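Local coordinates for uncharacterized protein (Bombyx mori, PDB 5AZ0), which is an aldo-keto reductase of the silkworm, probably reducing carbonyl compounds to alcohols with a nicotinamide cofactor, as its relatives do, at residues D70-H73 with F74-V77; L119-S122 with L123-G127; E162-K166 with G167-A171. One frame throughout, in Å; residues are numbered along the deposited sequence.

All three are local contacts within one TIM barrel, but they occupy different depths. Interaction 1 is wholly buried in the loop that follows strand 68-70, and aromatic rings, a carboxylate and tight backbone turns make it. Interactions 2 and 3 lie farther out and are partly buried, at the C-terminal ends of helices 112-126 and 153-165, each closed by a glycine in a Schellman motif. Interaction 2 adds charged groups to leucine packing, whereas interaction 3 is mostly aliphatic. Helix 112-126 stands between the others: His73 CD2 lies 3.4 Å from Arg125 NH1, and Leu119 CD2 lies 3.6 Å from Leu168 CB. Interactions 1 and 3 do not touch.

Interaction 1 (D70-H73 with F74-V77); sequences DTAH and FYRV
Ala72 sets its methyl group over the centre of one face of the Tyr75 ring. Ala72 CB stands 3.5 Å from the ring centroid, only 6° off the ring normal, a CH-pi contact; the single methyl of alanine fits the short distance between backbone and ring. Tyr75 is brought there by its first torsion (chi1 -56°), which sets CG beside its own backbone N and folds the ring back along residues 70-72. Thr71 passes in the opposite direction, its OG1 3.9 Å from Tyr75 CD2, and its hydroxyl is hydrogen-bonded to Thr24. Asp70 meets the same ring at the edge, in its plane: OD2 is 4.0 Å from Tyr75 CE2, with the carboxylate turned 51° against the ring. Asp70 OD2 is also 4.0 Å from Tyr75 OH, too far for a hydrogen bond; Lys104 NZ joins the two, in a salt bridge with Asp70 OD2 and a hydrogen bond with Tyr75 OH.

The backbone turn brings Tyr75 back over Ala72. Tyr75 N donates to Ala72 O (3.1 Å) and Arg76 N to His73 O (3.2 Å), forming a short 3-10 turn. Arg76 NH1 donates to Phe74 O at 2.8 Å and lies over the rim of the Phe74 ring, while Arg76 NH2 bonds to Ala340 O and the guanidinium makes a cation-pi contact with Trp344. An acetate ion beside Asp70 may mark the pocket. Asp70, Tyr75 and Lys104, with His137 against Ala72, are consistent with the Asp-Tyr-Lys-His catalytic tetrad of aldo-keto reductases.

Interaction 2 (L119-S122 with L123-G127); sequences LRAS and LHRLG
Leu119 and Leu123, one helical turn apart, make the apolar part of this contact: Leu119 CD1 lies 3.9 Å from Leu123 CG on the buried side of helix 112-126. Leu123 CG also packs close to the carbonyl one turn back, 3.3 Å from Leu119 O. Apolar side chains suit this side because both leucines are buried, Leu119 packing also on Thr103 and Leu168.

The backbone bonds are those of a regular helix, with Leu123 N, His124 N, Arg125 N and Leu126 N each donating to the carbonyl four residues earlier. The ladder ends at Gly127, whose positive phi (76°) favours glycine and whose N turns back to His124 O (3.1 Å) and, weakly, to Leu123 O, a Schellman motif.

The polar side chains gather on another flank. Arg125 extends from CG to NE and swings its guanidinium back over the preceding turn, so that Ala121 O lies 3.8 Å above one face, offset toward the rim, while NH2 passes 3.7 Å from Ala121 CB. Ser122 OG sits at the guanidinium edge, in its plane, 3.3 Å from Arg125 NH1.

The polar ends of both are held by Glu78: Arg125 NH1 forms a salt bridge with one carboxylate oxygen and Ser122 OG a hydrogen bond with the other. A short serine beside a long arginine thus lets one carboxylate be held at both oxygens, which ties this helix to helix 78-90 and would be expected to favour the ionised form of Glu78.

Interaction 3 (E162-K166 with G167-A171); sequences EVLKK and GLTKA
Val163 opens a Schellman motif that ends helix 153-165 and turns the chain toward strand 172-175 of the barrel. Its carbonyl accepts Leu168 N at 3.1 Å, the 6→1 bond of the motif, and its side chain makes the hydrophobic contact that usually accompanies it: Val163 CG1 and Leu168 CD1 come within 4.1 Å, the two side chains crossing at about a right angle. The pair is buried against Leu119 of helix 112-126, which explains the choice of two aliphatic residues.

Leu164 accepts the 5→2 bond, its O receiving Gly167 N at 2.9 Å from well above the carbonyl plane. Although its CB points away, CG is anti to the backbone N (chi1 -173°) and the end of the side chain comes round to the loop, where CD1 lies 3.6 Å from Thr169 O and close to the Lys170 carbonyl carbon. One methyl thus covers the backbone as the chain leaves the turn.

Lys166 contributes its aliphatic root: CB lies 4.1 Å from Leu168 CG, while the extended chain carries the ammonium away from the turn, as suits an exposed lysine. Next comes Gly167, where phi is 85°; a CB here would come too close to Lys166 O, and the positive phi itself favours glycine.

Beyond it Thr169 uses both its branches. The methyl CG2 packs 4.0 Å from Leu164 CA, whereas the hydroxyl donates to the Ala171 carbonyl. With an alanine here both branches are gone, which is likely to open a gap beside Leu164 and leave Ala171 O without its hydroxyl donor. Thr169 OG1 reaches Ala171 O at 2.7 Å, tilted 30° from the carbonyl plane.

Interaction 1 (D70-H73 with F74-V77)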
ATOM      1  N   ASP A  70       4.395  -5.150   3.164  1.00 21.59           N
ATOM      2  CA  ASP A  70       3.966  -3.768   3.330  1.00 20.68           C
ATOM      3  C   ASP A  70       3.461  -3.620   4.705  1.00 20.20           C
ATOM      4  O   ASP A  70       2.511  -4.338   5.099  1.00 20.92           O
ATOM      5  CB  ASP A  70       2.835  -3.432   2.326  1.00 21.00           C
ATOM      6  CG  ASP A  70       2.403  -1.972   2.398  1.00 20.96           C
ATOM      7  OD1 ASP A  70       3.131  -1.132   1.801  1.00 19.73           O
ATOM      8  OD2 ASP A  70       1.334  -1.691   3.063  1.00 21.38           O
ATOM      9  N   THR A  71       4.104  -2.776   5.499  1.00 18.95           N
ATOM     10  CA  THR A  71       3.545  -2.524   6.775  1.00 20.41           C
ATOM     11  C   THR A  71       3.624  -1.045   7.115  1.00 21.17           C
ATOM     12  O   THR A  71       3.971  -0.249   6.271  1.00 21.61           O
ATOM     13  CB  THR A  71       4.192  -3.432   7.889  1.00 22.44           C
ATOM     14  OG1 THR A  71       3.328  -3.421   9.032  1.00 22.45           O
ATOM     15  CG2 THR A  71       5.554  -2.973   8.296  1.00 20.20           C
ATOM     16  N   ALA A  72       3.306  -0.706   8.359  1.00 19.89           N
ATOM     17  CA  ALA A  72       3.264   0.695   8.806  1.00 22.08           C
ATOM     18  C   ALA A  72       3.312   0.793  10.344  1.00 22.98           C
ATOM     19  O   ALA A  72       2.843  -0.080  10.964  1.00 23.04           O
ATOM     20  CB  ALA A  72       2.001   1.394   8.285  1.00 20.96           C
ATOM     21  N   HIS A  73       3.825   1.884  10.908  1.00 24.25           N
ATOM     22  CA  HIS A  73       3.649   2.155  12.300  1.00 24.90           C
ATOM     23  C   HIS A  73       2.199   1.996  12.738  1.00 29.19           C
ATOM     24  O   HIS A  73       1.878   1.219  13.684  1.00 25.31           O
ATOM     25  CB  HIS A  73       4.171   3.534  12.624  1.00 23.75           C
ATOM     26  CG  HIS A  73       3.997   3.915  14.056  1.00 22.79           C
ATOM     27  ND1 HIS A  73       4.027   5.222  14.493  1.00 23.86           N
ATOM     28  CD2 HIS A  73       3.767   3.148  15.162  1.00 24.58           C
ATOM     29  CE1 HIS A  73       3.844   5.248  15.807  1.00 23.70           C
ATOM     30  NE2 HIS A  73       3.672   3.993  16.231  1.00 23.29           N
ATOM     31  N   PHE A  74       1.301   2.629  11.981  1.00 27.29           N
ATOM     32  CA  PHE A  74      -0.128   2.539  12.283  1.00 27.16           C
ATOM     33  C   PHE A  74      -0.740   1.148  12.342  1.00 26.99           C
ATOM     34  O   PHE A  74      -1.796   1.004  12.886  1.00 24.02           O
ATOM     35  CB  PHE A  74      -0.917   3.392  11.275  1.00 30.58           C
ATOM     36  CG  PHE A  74      -2.371   3.559  11.614  1.00 31.71           C
ATOM     37  CD1 PHE A  74      -2.744   4.353  12.685  1.00 33.63           C
ATOM     38  CD2 PHE A  74      -3.377   2.957  10.826  1.00 33.09           C
ATOM     39  CE1 PHE A  74      -4.112   4.524  13.015  1.00 32.99           C
ATOM     40  CE2 PHE A  74      -4.743   3.131  11.139  1.00 35.77           C
ATOM     41  CZ  PHE A  74      -5.107   3.908  12.243  1.00 29.91           C
ATOM     42  N   TYR A  75      -0.161   0.147  11.697  1.00 25.80           N
ATOM     43  CA  TYR A  75      -0.776  -1.167  11.654  1.00 23.94           C
ATOM     44  C   TYR A  75      -0.552  -2.045  12.891  1.00 25.63           C
ATOM     45  O   TYR A  75      -1.091  -3.145  12.959  1.00 28.67           O
ATOM     46  CB  TYR A  75      -0.343  -1.902  10.418  1.00 25.60           C
ATOM     47  CG  TYR A  75      -0.607  -1.197   9.072  1.00 24.85           C
ATOM     48  CD1 TYR A  75      -1.499  -0.125   8.934  1.00 25.31           C
ATOM     49  CD2 TYR A  75       0.042  -1.651   7.949  1.00 26.02           C
ATOM     50  CE1 TYR A  75      -1.710   0.478   7.696  1.00 27.76           C
ATOM     51  CE2 TYR A  75      -0.161  -1.068   6.710  1.00 26.16           C
ATOM     52  CZ  TYR A  75      -1.033  -0.015   6.565  1.00 27.10           C
ATOM     53  OH  TYR A  75      -1.150   0.523   5.291  1.00 24.70           O
ATOM     54  N   ARG A  76       0.253  -1.561  13.830  1.00 27.74           N
ATOM     55  CA  ARG A  76       0.389  -2.088  15.185  1.00 32.00           C
ATOM     56  C   ARG A  76       1.265  -3.321  15.256  1.00 29.76           C
ATOM     57  O   ARG A  76       1.763  -3.594  16.291  1.00 33.83           O
ATOM     58  CB  ARG A  76      -0.969  -2.398  15.909  1.00 32.25           C
ATOM     59  CG  ARG A  76      -1.730  -1.175  16.443  1.00 35.11           C
ATOM     60  CD  ARG A  76      -2.895  -0.824  15.579  1.00 39.27           C
ATOM     61  NE  ARG A  76      -3.819   0.084  16.239  1.00 41.61           N
ATOM     62  CZ  ARG A  76      -4.303   1.225  15.727  1.00 44.31           C
ATOM     63  NH1 ARG A  76      -3.967   1.695  14.484  1.00 40.70           N
ATOM     64  NH2 ARG A  76      -5.168   1.925  16.463  1.00 42.56           N
ATOM     65  N   VAL A  77       1.493  -4.000  14.155  1.00 24.80           N
ATOM     66  CA  VAL A  77       2.067  -5.310  14.148  1.00 24.94           C
ATOM     67  C   VAL A  77       3.545  -5.343  13.709  1.00 23.46           C
ATOM     68  O   VAL A  77       4.049  -6.414  13.403  1.00 25.51           O
ATOM     69  CB  VAL A  77       1.214  -6.264  13.253  1.00 28.21           C
ATOM     70  CG1 VAL A  77      -0.149  -6.454  13.903  1.00 25.10           C
ATOM     71  CG2 VAL A  77       1.053  -5.754  11.791  1.00 29.35           C
TER

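Interaction 2 (L119-S122 with L123-G127)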
ATOM      1  N   LEU A 119      10.822   6.600  12.130  1.00 18.19           N
ATOM      2  CA  LEU A 119      11.350   5.517  11.333  1.00 18.13           C
ATOM      3  C   LEU A 119      12.314   4.709  12.175  1.00 17.21           C
ATOM      4  O   LEU A 119      12.239   3.530  12.126  1.00 17.31           O
ATOM      5  CB  LEU A 119      12.019   5.998  10.062  1.00 17.88           C
ATOM      6  CG  LEU A 119      12.816   5.007   9.214  1.00 18.64           C
ATOM      7  CD1 LEU A 119      11.898   3.920   8.790  1.00 16.67           C
ATOM      8  CD2 LEU A 119      13.454   5.719   8.015  1.00 19.40           C
ATOM      9  N   ARG A 120      13.221   5.320  12.927  1.00 17.46           N
ATOM     10  CA  ARG A 120      14.063   4.543  13.854  1.00 18.13           C
ATOM     11  C   ARG A 120      13.296   3.646  14.812  1.00 20.00           C
ATOM     12  O   ARG A 120      13.609   2.483  14.966  1.00 20.24           O
ATOM     13  CB  ARG A 120      15.039   5.429  14.590  1.00 19.03           C
ATOM     14  CG  ARG A 120      16.166   5.934  13.661  1.00 21.33           C
ATOM     15  CD  ARG A 120      17.301   6.275  14.496  1.00 20.24           C
ATOM     16  NE  ARG A 120      18.393   6.951  13.878  1.00 19.79           N
ATOM     17  CZ  ARG A 120      19.586   6.409  13.589  1.00 20.38           C
ATOM     18  NH1 ARG A 120      19.817   5.136  13.726  1.00 20.80           N
ATOM     19  NH2 ARG A 120      20.566   7.179  13.125  1.00 20.34           N
ATOM     20  N   ALA A 121      12.215   4.155  15.363  1.00 20.48           N
ATOM     21  CA  ALA A 121      11.347   3.334  16.179  1.00 22.02           C
ATOM     22  C   ALA A 121      10.747   2.194  15.400  1.00 22.49           C
ATOM     23  O   ALA A 121      10.725   1.028  15.873  1.00 19.66           O
ATOM     24  CB  ALA A 121      10.269   4.219  16.868  1.00 21.78           C
ATOM     25  N   SER A 122      10.267   2.478  14.179  1.00 20.28           N
ATOM     26  CA  SER A 122       9.684   1.402  13.383  1.00 18.96           C
ATOM     27  C   SER A 122      10.798   0.352  13.088  1.00 20.00           C
ATOM     28  O   SER A 122      10.521  -0.859  13.065  1.00 16.23           O
ATOM     29  CB  SER A 122       9.111   1.919  12.048  1.00 21.04           C
ATOM     30  OG  SER A 122       7.806   2.415  12.140  1.00 18.96           O
ATOM     31  N   LEU A 123      11.999   0.830  12.788  1.00 16.81           N
ATOM     32  CA  LEU A 123      13.076  -0.064  12.463  1.00 19.08           C
ATOM     33  C   LEU A 123      13.457  -0.943  13.690  1.00 20.11           C
ATOM     34  O   LEU A 123      13.742  -2.150  13.534  1.00 17.57           O
ATOM     35  CB  LEU A 123      14.316   0.690  11.994  1.00 18.91           C
ATOM     36  CG  LEU A 123      14.209   1.364  10.618  1.00 20.56           C
ATOM     37  CD1 LEU A 123      15.384   2.301  10.458  1.00 21.26           C
ATOM     38  CD2 LEU A 123      14.281   0.327   9.521  1.00 21.37           C
ATOM     39  N   HIS A 124      13.442  -0.342  14.882  1.00 19.33           N
ATOM     40  CA  HIS A 124      13.608  -1.148  16.103  1.00 22.11           C
ATOM     41  C   HIS A 124      12.508  -2.220  16.232  1.00 20.46           C
ATOM     42  O   HIS A 124      12.798  -3.349  16.466  1.00 21.92           O
ATOM     43  CB  HIS A 124      13.705  -0.283  17.359  1.00 20.16           C
ATOM     44  CG  HIS A 124      14.362  -0.971  18.503  1.00 21.87           C
ATOM     45  ND1 HIS A 124      13.653  -1.708  19.435  1.00 19.88           N
ATOM     46  CD2 HIS A 124      15.675  -1.120  18.815  1.00 19.52           C
ATOM     47  CE1 HIS A 124      14.501  -2.239  20.295  1.00 19.33           C
ATOM     48  NE2 HIS A 124      15.726  -1.864  19.954  1.00 21.37           N
ATOM     49  N   ARG A 125      11.253  -1.866  16.083  1.00 21.08           N
ATOM     50  CA  ARG A 125      10.195  -2.826  16.160  1.00 20.32           C
ATOM     51  C   ARG A 125      10.440  -3.994  15.172  1.00 22.64           C
ATOM     52  O   ARG A 125      10.175  -5.133  15.509  1.00 20.48           O
ATOM     53  CB  ARG A 125       8.824  -2.189  15.836  1.00 19.63           C
ATOM     54  CG  ARG A 125       8.370  -1.150  16.880  1.00 21.08           C
ATOM     55  CD  ARG A 125       6.907  -0.725  16.689  1.00 21.25           C
ATOM     56  NE  ARG A 125       6.759   0.596  17.281  1.00 20.12           N
ATOM     57  CZ  ARG A 125       6.844   1.761  16.648  1.00 21.51           C
ATOM     58  NH1 ARG A 125       6.933   1.853  15.284  1.00 19.89           N
ATOM     59  NH2 ARG A 125       6.832   2.867  17.401  1.00 20.77           N
ATOM     60  N   LEU A 126      10.826  -3.679  13.939  1.00 21.16           N
ATOM     61  CA  LEU A 126      10.965  -4.661  12.879  1.00 20.50           C
ATOM     62  C   LEU A 126      12.263  -5.431  13.005  1.00 20.65           C
ATOM     63  O   LEU A 126      12.410  -6.383  12.328  1.00 20.04           O
ATOM     64  CB  LEU A 126      11.014  -3.949  11.509  1.00 21.38           C
ATOM     65  CG  LEU A 126       9.654  -3.380  11.139  1.00 22.40           C
ATOM     66  CD1 LEU A 126       9.848  -2.336  10.035  1.00 21.79           C
ATOM     67  CD2 LEU A 126       8.731  -4.509  10.652  1.00 20.47           C
ATOM     68  N   GLY A 127      13.208  -4.978  13.843  1.00 22.11           N
ATOM     69  CA  GLY A 127      14.469  -5.642  14.021  1.00 20.96           C
ATOM     70  C   GLY A 127      15.434  -5.398  12.860  1.00 22.25           C
ATOM     71  O   GLY A 127      16.229  -6.268  12.563  1.00 20.13           O
TER

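Interaction 3 (E162-K166 with G167-A171)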
ATOM      1  N   GLU A 162      16.364  13.363   4.586  1.00 20.67           N
ATOM      2  CA  GLU A 162      17.396  13.193   5.596  0.50 20.16           C
ATOM      3  C   GLU A 162      17.554  11.680   6.003  1.00 18.49           C
ATOM      4  O   GLU A 162      18.692  11.179   6.142  1.00 18.96           O
ATOM      5  CB  GLU A 162      17.158  14.182   6.803  0.50 21.43           C
ATOM      6  CG  GLU A 162      17.412  15.686   6.461  0.50 24.16           C
ATOM      7  CD  GLU A 162      16.787  16.770   7.434  0.50 26.87           C
ATOM      8  OE1 GLU A 162      15.978  16.480   8.348  0.50 23.34           O
ATOM      9  OE2 GLU A 162      17.139  17.965   7.270  0.50 30.79           O
ATOM     10  N   VAL A 163      16.468  10.965   6.199  1.00 17.23           N
ATOM     11  CA  VAL A 163      16.597   9.559   6.677  1.00 18.07           C
ATOM     12  C   VAL A 163      17.157   8.669   5.556  1.00 20.00           C
ATOM     13  O   VAL A 163      17.867   7.705   5.849  1.00 19.69           O
ATOM     14  CB  VAL A 163      15.312   8.967   7.214  1.00 18.10           C
ATOM     15  CG1 VAL A 163      14.889   9.729   8.491  1.00 21.05           C
ATOM     16  CG2 VAL A 163      14.158   8.943   6.187  1.00 17.05           C
ATOM     17  N   LEU A 164      16.909   9.067   4.284  1.00 20.11           N
ATOM     18  CA  LEU A 164      17.520   8.453   3.107  1.00 18.83           C
ATOM     19  C   LEU A 164      19.003   8.613   3.142  1.00 18.77           C
ATOM     20  O   LEU A 164      19.754   7.607   3.052  1.00 17.54           O
ATOM     21  CB  LEU A 164      16.917   9.001   1.812  1.00 19.59           C
ATOM     22  CG  LEU A 164      17.338   8.342   0.462  1.00 18.95           C
ATOM     23  CD1 LEU A 164      16.818   6.948   0.397  1.00 19.12           C
ATOM     24  CD2 LEU A 164      16.787   9.158  -0.686  1.00 17.36           C
ATOM     25  N   LYS A 165      19.466   9.834   3.321  1.00 18.86           N
ATOM     26  CA  LYS A 165      20.891  10.096   3.395  1.00 19.56           C
ATOM     27  C   LYS A 165      21.590   9.380   4.578  1.00 21.22           C
ATOM     28  O   LYS A 165      22.791   9.084   4.521  1.00 20.63           O
ATOM     29  CB  LYS A 165      21.110  11.592   3.506  1.00 20.34           C
ATOM     30  CG  LYS A 165      22.508  12.061   3.767  1.00 22.19           C
ATOM     31  CD  LYS A 165      23.507  11.645   2.687  1.00 23.01           C
ATOM     32  CE  LYS A 165      24.914  11.972   3.212  1.00 23.36           C
ATOM     33  NZ  LYS A 165      25.871  11.871   2.106  1.00 27.07           N
ATOM     34  N   LYS A 166      20.853   9.189   5.662  1.00 21.41           N
ATOM     35  CA  LYS A 166      21.361   8.419   6.785  1.00 24.82           C
ATOM     36  C   LYS A 166      21.339   6.901   6.597  1.00 24.00           C
ATOM     37  O   LYS A 166      21.840   6.213   7.440  1.00 21.47           O
ATOM     38  CB  LYS A 166      20.575   8.797   8.029  1.00 27.83           C
ATOM     39  CG  LYS A 166      21.120  10.117   8.563  1.00 31.66           C
ATOM     40  CD  LYS A 166      20.317  10.597   9.762  1.00 43.29           C
ATOM     41  CE  LYS A 166      21.072  11.716  10.514  1.00 44.11           C
ATOM     42  NZ  LYS A 166      20.136  12.640  11.217  1.00 56.14           N
ATOM     43  N   GLY A 167      20.712   6.369   5.539  1.00 20.96           N
ATOM     44  CA  GLY A 167      20.807   4.897   5.267  1.00 18.10           C
ATOM     45  C   GLY A 167      19.759   4.160   6.073  1.00 17.63           C
ATOM     46  O   GLY A 167      19.836   2.985   6.173  1.00 15.13           O
ATOM     47  N   LEU A 168      18.748   4.867   6.614  1.00 17.02           N
ATOM     48  CA  LEU A 168      17.657   4.270   7.357  1.00 16.95           C
ATOM     49  C   LEU A 168      16.639   3.588   6.459  1.00 16.99           C
ATOM     50  O   LEU A 168      15.826   2.709   6.899  1.00 17.48           O
ATOM     51  CB  LEU A 168      17.041   5.302   8.280  1.00 18.13           C
ATOM     52  CG  LEU A 168      18.031   5.800   9.337  1.00 18.77           C
ATOM     53  CD1 LEU A 168      17.313   6.857  10.134  1.00 22.17           C
ATOM     54  CD2 LEU A 168      18.560   4.727  10.294  1.00 21.05           C
ATOM     55  N   THR A 169      16.718   3.939   5.180  1.00 16.76           N
ATOM     56  CA  THR A 169      15.848   3.401   4.184  1.00 17.00           C
ATOM     57  C   THR A 169      16.596   3.442   2.890  1.00 17.05           C
ATOM     58  O   THR A 169      17.502   4.285   2.712  1.00 16.77           O
ATOM     59  CB  THR A 169      14.557   4.182   4.066  1.00 17.47           C
ATOM     60  OG1 THR A 169      13.686   3.568   3.125  1.00 14.94           O
ATOM     61  CG2 THR A 169      14.788   5.620   3.685  1.00 15.42           C
ATOM     62  N   LYS A 170      16.242   2.545   1.992  1.00 17.52           N
ATOM     63  CA  LYS A 170      16.849   2.547   0.623  1.00 20.69           C
ATOM     64  C   LYS A 170      15.960   3.349  -0.351  1.00 21.19           C
ATOM     65  O   LYS A 170      16.359   3.592  -1.439  1.00 18.95           O
ATOM     66  CB  LYS A 170      16.960   1.157   0.060  1.00 23.65           C
ATOM     67  CG  LYS A 170      17.821   0.190   0.852  1.00 26.94           C
ATOM     68  CD  LYS A 170      19.283   0.607   0.789  1.00 38.08           C
ATOM     69  CE  LYS A 170      20.227  -0.615   0.598  1.00 49.98           C
ATOM     70  NZ  LYS A 170      21.581  -0.240   0.065  1.00 44.99           N
ATOM     71  N   ALA A 171      14.764   3.751   0.069  1.00 17.45           N
ATOM     72  CA  ALA A 171      13.889   4.525  -0.797  1.00 18.22           C
ATOM     73  C   ALA A 171      12.848   5.290  -0.001  1.00 18.75           C
ATOM     74  O   ALA A 171      12.407   4.819   1.073  1.00 18.44           O
ATOM     75  CB  ALA A 171      13.193   3.639  -1.857  1.00 18.80           C
TER